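Local coordinates for protein Cag38821 (PDB 2X48) that is of unknown function but carries a three-helix bundle of helix-turn-helix type, consistent with DNA binding by this archaeal virus protein, at residues D18-V23 and N39-S44; Q35-A40 and R46-Y51. One frame throughout, in Å; residues are numbered along the deposited sequence.

Contact 1: residues D18-V23 and N39-S44; sequences DDLVSV and NALGVS
L41 carries most of the contact of 39-44 with 18-23, touching both L20 and V23; V43 adds to it. All the side-chain contacts are apolar. On the V23 side, CD2 of L41 lies 3.5 Å from CG1 of V23. That methyl of V23 is the one anti to its backbone N (chi1 173°). It touches the leucine methyl, and the two side chains pass each other in opposite directions. On the L20 side, CD2 of L20 reaches the base of the other leucine, 4.0 Å from CB of L41. The two leucines also pass alongside each other in opposite senses. The other L20 branch makes a separate contact: its CD1 sits 4.1 Å from CG1 of V43. L20 is therefore forked, one methyl on L41 and the other on V43.

The backbone takes part too. CD1 of L41 packs against the main-chain O of L20 at 3.7 Å. The two CD methyls of L41 thus divide between the L20 carbonyl and the V23 side chain. The CA atoms of L20 and L41 are 7.0 Å apart.

The carbonyl O of L41 accepts a hydrogen bond from NZ of K3. D19 OD2 takes one from the backbone N of E15, near the start of helix 17-29.

Helix 34-41 ends at L41, and G42 follows with positive phi (77°). The chain then brings V43 back toward L20, before S44 takes the N-cap position of helix 45-52. L20 also touches Y51 and V14, and V23 touches Y12. The contact thus packs helix 17-29 against the end of helix 34-41 and the turn that follows it in a helix-turn-helix, within the small core of a three-helix bundle flanked by a beta hairpin.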
loop_
_atom_site.group_PDB
_atom_site.type_symbol
_atom_site.label_atom_id
_atom_site.label_comp_id
_atom_site.label_asym_id
_atom_site.label_seq_id
_atom_site.Cartn_x
_atom_site.Cartn_y
_atom_site.Cartn_z
ATOM N N ASP A 18 -7.601 6.805 -0.984
ATOM C CA ASP A 18 -6.783 7.633 -0.081
ATOM C C ASP A 18 -6.113 6.777 1.012
ATOM O O ASP A 18 -4.996 7.076 1.449
ATOM C CB ASP A 18 -7.618 8.764 0.552
ATOM C CG ASP A 18 -7.842 9.946 -0.398
ATOM O OD1 ASP A 18 -9.008 10.372 -0.556
ATOM O OD2 ASP A 18 -6.860 10.457 -0.980
ATOM N N ASP A 19 -6.796 5.714 1.431
ATOM C CA ASP A 19 -6.255 4.780 2.407
ATOM C C ASP A 19 -5.132 3.945 1.798
ATOM O O ASP A 19 -4.155 3.621 2.480
ATOM C CB ASP A 19 -7.352 3.848 2.948
ATOM C CG ASP A 19 -8.461 4.595 3.714
ATOM O OD1 ASP A 19 -8.271 5.784 4.083
ATOM O OD2 ASP A 19 -9.531 3.986 3.946
ATOM N N LEU A 20 -5.272 3.582 0.524
ATOM C CA LEU A 20 -4.235 2.801 -0.154
ATOM C C LEU A 20 -2.964 3.615 -0.219
ATOM O O LEU A 20 -1.873 3.093 0.034
ATOM C CB LEU A 20 -4.642 2.389 -1.579
ATOM C CG LEU A 20 -5.625 1.233 -1.792
ATOM C CD1 LEU A 20 -5.925 1.092 -3.284
ATOM C CD2 LEU A 20 -5.089 -0.081 -1.221
ATOM N N VAL A 21 -3.096 4.894 -0.565
ATOM C CA VAL A 21 -1.935 5.790 -0.609
ATOM C C VAL A 21 -1.227 5.785 0.745
ATOM O O VAL A 21 -0.016 5.575 0.809
ATOM C CB VAL A 21 -2.334 7.223 -1.001
ATOM C CG1 VAL A 21 -1.180 8.194 -0.743
ATOM C CG2 VAL A 21 -2.769 7.262 -2.468
ATOM N N SER A 22 -1.993 5.972 1.820
ATOM C CA SER A 22 -1.446 5.987 3.172
ATOM C C SER A 22 -0.683 4.713 3.519
ATOM O O SER A 22 0.409 4.787 4.082
ATOM C CB SER A 22 -2.547 6.219 4.193
ATOM O OG SER A 22 -2.873 7.591 4.276
ATOM N N VAL A 23 -1.243 3.554 3.178
ATOM C CA VAL A 23 -0.561 2.280 3.425
ATOM C C VAL A 23 0.714 2.180 2.581
ATOM O O VAL A 23 1.763 1.757 3.069
ATOM C CB VAL A 23 -1.472 1.081 3.131
ATOM C CG1 VAL A 23 -0.690 -0.236 3.231
ATOM C CG2 VAL A 23 -2.642 1.069 4.103
ATOM N N ASN A 39 1.916 -5.901 -4.771
ATOM C CA ASN A 39 1.289 -7.174 -4.431
ATOM C C ASN A 39 0.497 -7.095 -3.138
ATOM O O ASN A 39 -0.566 -7.701 -3.034
ATOM C CB ASN A 39 2.319 -8.307 -4.356
ATOM C CG ASN A 39 2.631 -8.887 -5.721
ATOM O OD1 ASN A 39 3.536 -8.410 -6.408
ATOM N ND2 ASN A 39 1.857 -9.896 -6.142
ATOM N N ALA A 40 1.011 -6.354 -2.161
ATOM C CA ALA A 40 0.346 -6.237 -0.865
ATOM C C ALA A 40 -1.013 -5.530 -0.963
ATOM O O ALA A 40 -1.947 -5.885 -0.241
ATOM C CB ALA A 40 1.244 -5.517 0.128
ATOM N N LEU A 41 -1.109 -4.553 -1.868
ATOM C CA LEU A 41 -2.291 -3.693 -2.014
ATOM C C LEU A 41 -3.223 -4.107 -3.167
ATOM O O LEU A 41 -4.370 -3.650 -3.244
ATOM C CB LEU A 41 -1.860 -2.232 -2.232
ATOM C CG LEU A 41 -0.966 -1.548 -1.187
ATOM C CD1 LEU A 41 -0.806 -0.079 -1.513
ATOM C CD2 LEU A 41 -1.524 -1.709 0.201
ATOM N N GLY A 42 -2.733 -4.949 -4.071
ATOM C CA GLY A 42 -3.544 -5.415 -5.192
ATOM C C GLY A 42 -3.683 -4.392 -6.301
ATOM O O GLY A 42 -4.691 -4.365 -7.015
ATOM N N VAL A 43 -2.661 -3.555 -6.443
ATOM C CA VAL A 43 -2.573 -2.592 -7.536
ATOM C C VAL A 43 -1.311 -2.855 -8.362
ATOM O O VAL A 43 -0.545 -3.778 -8.071
ATOM C CB VAL A 43 -2.576 -1.134 -7.015
ATOM C CG1 VAL A 43 -3.853 -0.857 -6.242
ATOM C CG2 VAL A 43 -1.345 -0.856 -6.158
ATOM N N SER A 44 -1.117 -2.053 -9.406
ATOM C CA SER A 44 0.059 -2.166 -10.262
ATOM C C SER A 44 1.225 -1.372 -9.686
ATOM O O SER A 44 1.051 -0.531 -8.808
ATOM C CB SER A 44 -0.253 -1.678 -11.676
ATOM O OG SER A 44 -0.510 -0.289 -11.691
#

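Contact 2: residues Q35-A40 and R46-Y51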
loop_
_atom_site.group_PDB
_atom_site.type_symbol
_atom_site.label_atom_id
_atom_site.label_comp_id
_atom_site.label_asym_id
_atom_site.label_seq_id
_atom_site.Cartn_x
_atom_site.Cartn_y
_atom_site.Cartn_z
ATOM N N GLN A 35 7.561 -3.401 -6.057
ATOM C CA GLN A 35 7.001 -4.707 -6.422
ATOM C C GLN A 35 6.194 -5.261 -5.244
ATOM O O GLN A 35 5.058 -5.711 -5.415
ATOM C CB GLN A 35 8.126 -5.662 -6.874
ATOM C CG GLN A 35 7.792 -7.168 -6.913
ATOM C CD GLN A 35 6.792 -7.557 -8.004
ATOM O OE1 GLN A 35 7.111 -8.365 -8.892
ATOM N NE2 GLN A 35 5.565 -7.003 -7.933
ATOM N N GLN A 36 6.776 -5.182 -4.051
ATOM C CA GLN A 36 6.179 -5.740 -2.847
ATOM C C GLN A 36 4.970 -4.937 -2.363
ATOM O O GLN A 36 4.042 -5.504 -1.799
ATOM C CB GLN A 36 7.228 -5.846 -1.728
ATOM C CG GLN A 36 8.245 -6.985 -1.914
ATOM C CD GLN A 36 9.502 -6.838 -1.060
ATOM O OE1 GLN A 36 9.647 -5.892 -0.296
ATOM N NE2 GLN A 36 10.412 -7.780 -1.194
ATOM N N ILE A 37 4.983 -3.622 -2.561
ATOM C CA ILE A 37 3.834 -2.782 -2.188
ATOM C C ILE A 37 2.645 -3.060 -3.112
ATOM O O ILE A 37 1.508 -3.117 -2.662
ATOM C CB ILE A 37 4.189 -1.266 -2.184
ATOM C CG1 ILE A 37 5.162 -0.966 -1.045
ATOM C CG2 ILE A 37 2.941 -0.421 -1.988
ATOM C CD1 ILE A 37 5.804 0.389 -1.121
ATOM N N ALA A 38 2.932 -3.273 -4.394
ATOM C CA ALA A 38 1.909 -3.541 -5.391
ATOM C C ALA A 38 1.176 -4.854 -5.119
ATOM O O ALA A 38 -0.048 -4.920 -5.230
ATOM C CB ALA A 38 2.533 -3.557 -6.776
ATOM N N ASN A 39 1.916 -5.901 -4.771
ATOM C CA ASN A 39 1.289 -7.174 -4.431
ATOM C C ASN A 39 0.497 -7.095 -3.138
ATOM O O ASN A 39 -0.566 -7.701 -3.034
ATOM C CB ASN A 39 2.319 -8.307 -4.356
ATOM C CG ASN A 39 2.631 -8.887 -5.721
ATOM O OD1 ASN A 39 3.536 -8.410 -6.408
ATOM N ND2 ASN A 39 1.857 -9.896 -6.142
ATOM N N ALA A 40 1.011 -6.354 -2.161
ATOM C CA ALA A 40 0.346 -6.237 -0.865
ATOM C C ALA A 40 -1.013 -5.530 -0.963
ATOM O O ALA A 40 -1.947 -5.885 -0.241
ATOM C CB ALA A 40 1.244 -5.517 0.128
ATOM N N ARG A 46 2.854 0.825 -11.313
ATOM C CA ARG A 46 2.647 2.200 -11.763
ATOM C C ARG A 46 1.820 3.015 -10.773
ATOM O O ARG A 46 2.188 4.143 -10.446
ATOM C CB ARG A 46 2.001 2.218 -13.146
ATOM C CG ARG A 46 2.944 1.733 -14.214
ATOM C CD ARG A 46 2.255 1.519 -15.552
ATOM N NE ARG A 46 1.820 2.765 -16.182
ATOM C CZ ARG A 46 2.626 3.644 -16.777
ATOM N NH1 ARG A 46 3.945 3.455 -16.815
ATOM N NH2 ARG A 46 2.108 4.734 -17.335
ATOM N N LYS A 47 0.711 2.447 -10.303
ATOM C CA LYS A 47 -0.113 3.091 -9.274
ATOM C C LYS A 47 0.706 3.385 -8.012
ATOM O O LYS A 47 0.640 4.483 -7.457
ATOM C CB LYS A 47 -1.313 2.209 -8.911
ATOM C CG LYS A 47 -2.485 2.305 -9.867
ATOM C CD LYS A 47 -3.316 3.554 -9.607
ATOM C CE LYS A 47 -4.563 3.577 -10.467
ATOM N NZ LYS A 47 -5.296 4.870 -10.361
ATOM N N VAL A 48 1.481 2.397 -7.573
ATOM C CA VAL A 48 2.338 2.551 -6.397
ATOM C C VAL A 48 3.375 3.662 -6.594
ATOM O O VAL A 48 3.615 4.435 -5.680
ATOM C CB VAL A 48 3.067 1.238 -6.020
ATOM C CG1 VAL A 48 3.982 1.465 -4.817
ATOM C CG2 VAL A 48 2.065 0.108 -5.740
ATOM N N ARG A 49 3.979 3.755 -7.777
ATOM C CA ARG A 49 4.935 4.828 -8.054
ATOM C C ARG A 49 4.248 6.191 -7.935
ATOM O O ARG A 49 4.794 7.097 -7.313
ATOM C CB ARG A 49 5.615 4.649 -9.424
ATOM C CG ARG A 49 6.518 3.404 -9.509
ATOM C CD ARG A 49 7.597 3.478 -10.584
ATOM N NE ARG A 49 7.074 3.789 -11.920
ATOM C CZ ARG A 49 6.537 2.907 -12.768
ATOM N NH1 ARG A 49 6.099 3.316 -13.956
ATOM N NH2 ARG A 49 6.424 1.622 -12.440
ATOM N N ARG A 50 3.048 6.321 -8.504
ATOM C CA ARG A 50 2.225 7.529 -8.333
ATOM C C ARG A 50 1.972 7.827 -6.865
ATOM O O ARG A 50 2.028 8.976 -6.437
ATOM C CB ARG A 50 0.852 7.366 -8.986
ATOM C CG ARG A 50 0.829 7.338 -10.486
ATOM C CD ARG A 50 -0.552 6.861 -10.976
ATOM N NE ARG A 50 -0.922 7.377 -12.298
ATOM C CZ ARG A 50 -2.033 7.036 -12.953
ATOM N NH1 ARG A 50 -2.891 6.164 -12.414
ATOM N NH2 ARG A 50 -2.292 7.562 -14.152
ATOM N N TYR A 51 1.650 6.789 -6.106
ATOM C CA TYR A 51 1.321 6.961 -4.696
ATOM C C TYR A 51 2.499 7.510 -3.913
ATOM O O TYR A 51 2.331 8.401 -3.088
ATOM C CB TYR A 51 0.872 5.640 -4.067
ATOM C CG TYR A 51 -0.458 5.084 -4.545
ATOM C CD1 TYR A 51 -1.355 5.854 -5.291
ATOM C CD2 TYR A 51 -0.836 3.786 -4.206
ATOM C CE1 TYR A 51 -2.570 5.335 -5.703
ATOM C CE2 TYR A 51 -2.046 3.260 -4.609
ATOM C CZ TYR A 51 -2.911 4.038 -5.360
ATOM O OH TYR A 51 -4.116 3.514 -5.758
#
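V48 points into helix 34-41 and meets it with both of its methyls, CG1 mainly on I37 and CG2 mainly on A38. The valine is turned with CG1 anti to its backbone N (chi1 178°). This sets CG1 against I37 and CG2 against A38, with CG2 still near the CG2 methyl of I37. CG1 of V48 lies 3.6 Å from CG2 of I37 and 3.8 Å from CB of I37. The isoleucine therefore offers its short branch and its branch point. The two side chains cross at a slant and do not run alongside each other.

Against A38 the fit is closer to the backbone. CG2 of V48 is 3.7 Å from CA of A38 and 3.8 Å from its CB. CG2 of V48 is also 3.7 Å from the backbone N of A38, so it rests on the main chain of the helix. The small alanine lets the helices come near: the CA atoms of A38 and V48 are 6.2 Å apart.

I37 is also covered by L27 of helix 17-29 and by Y32. V48 is further packed by V34 and V43. Y51 turns to helix 17-29 instead, where its OH hydrogen-bonds to OE2 of E17.

Across these segments the side chains meet by apolar contact alone. Shape and burial of three hydrophobic residues would therefore contribute to how helices 34-41 and 45-52 sit together.

How the contacts relate
The centres of contacts 1 and 2 lie 7 Å apart, and both use helix 34-41. Contact 1 joins its end and the following turn to helix 17-29, the earlier helix. Contact 2 joins its body to helix 45-52, the later one. The two share N39 and A40. They meet directly where CG2 of V43 packs on CG2 of V48 at 3.6 Å, and V43 N probably hydrogen-bonds to A38 O. V21 and Y51 close the third side, between helices 17-29 and 45-52. Together they form one continuous core, as expected for a compact helix-turn-helix domain that may bind nucleic acid.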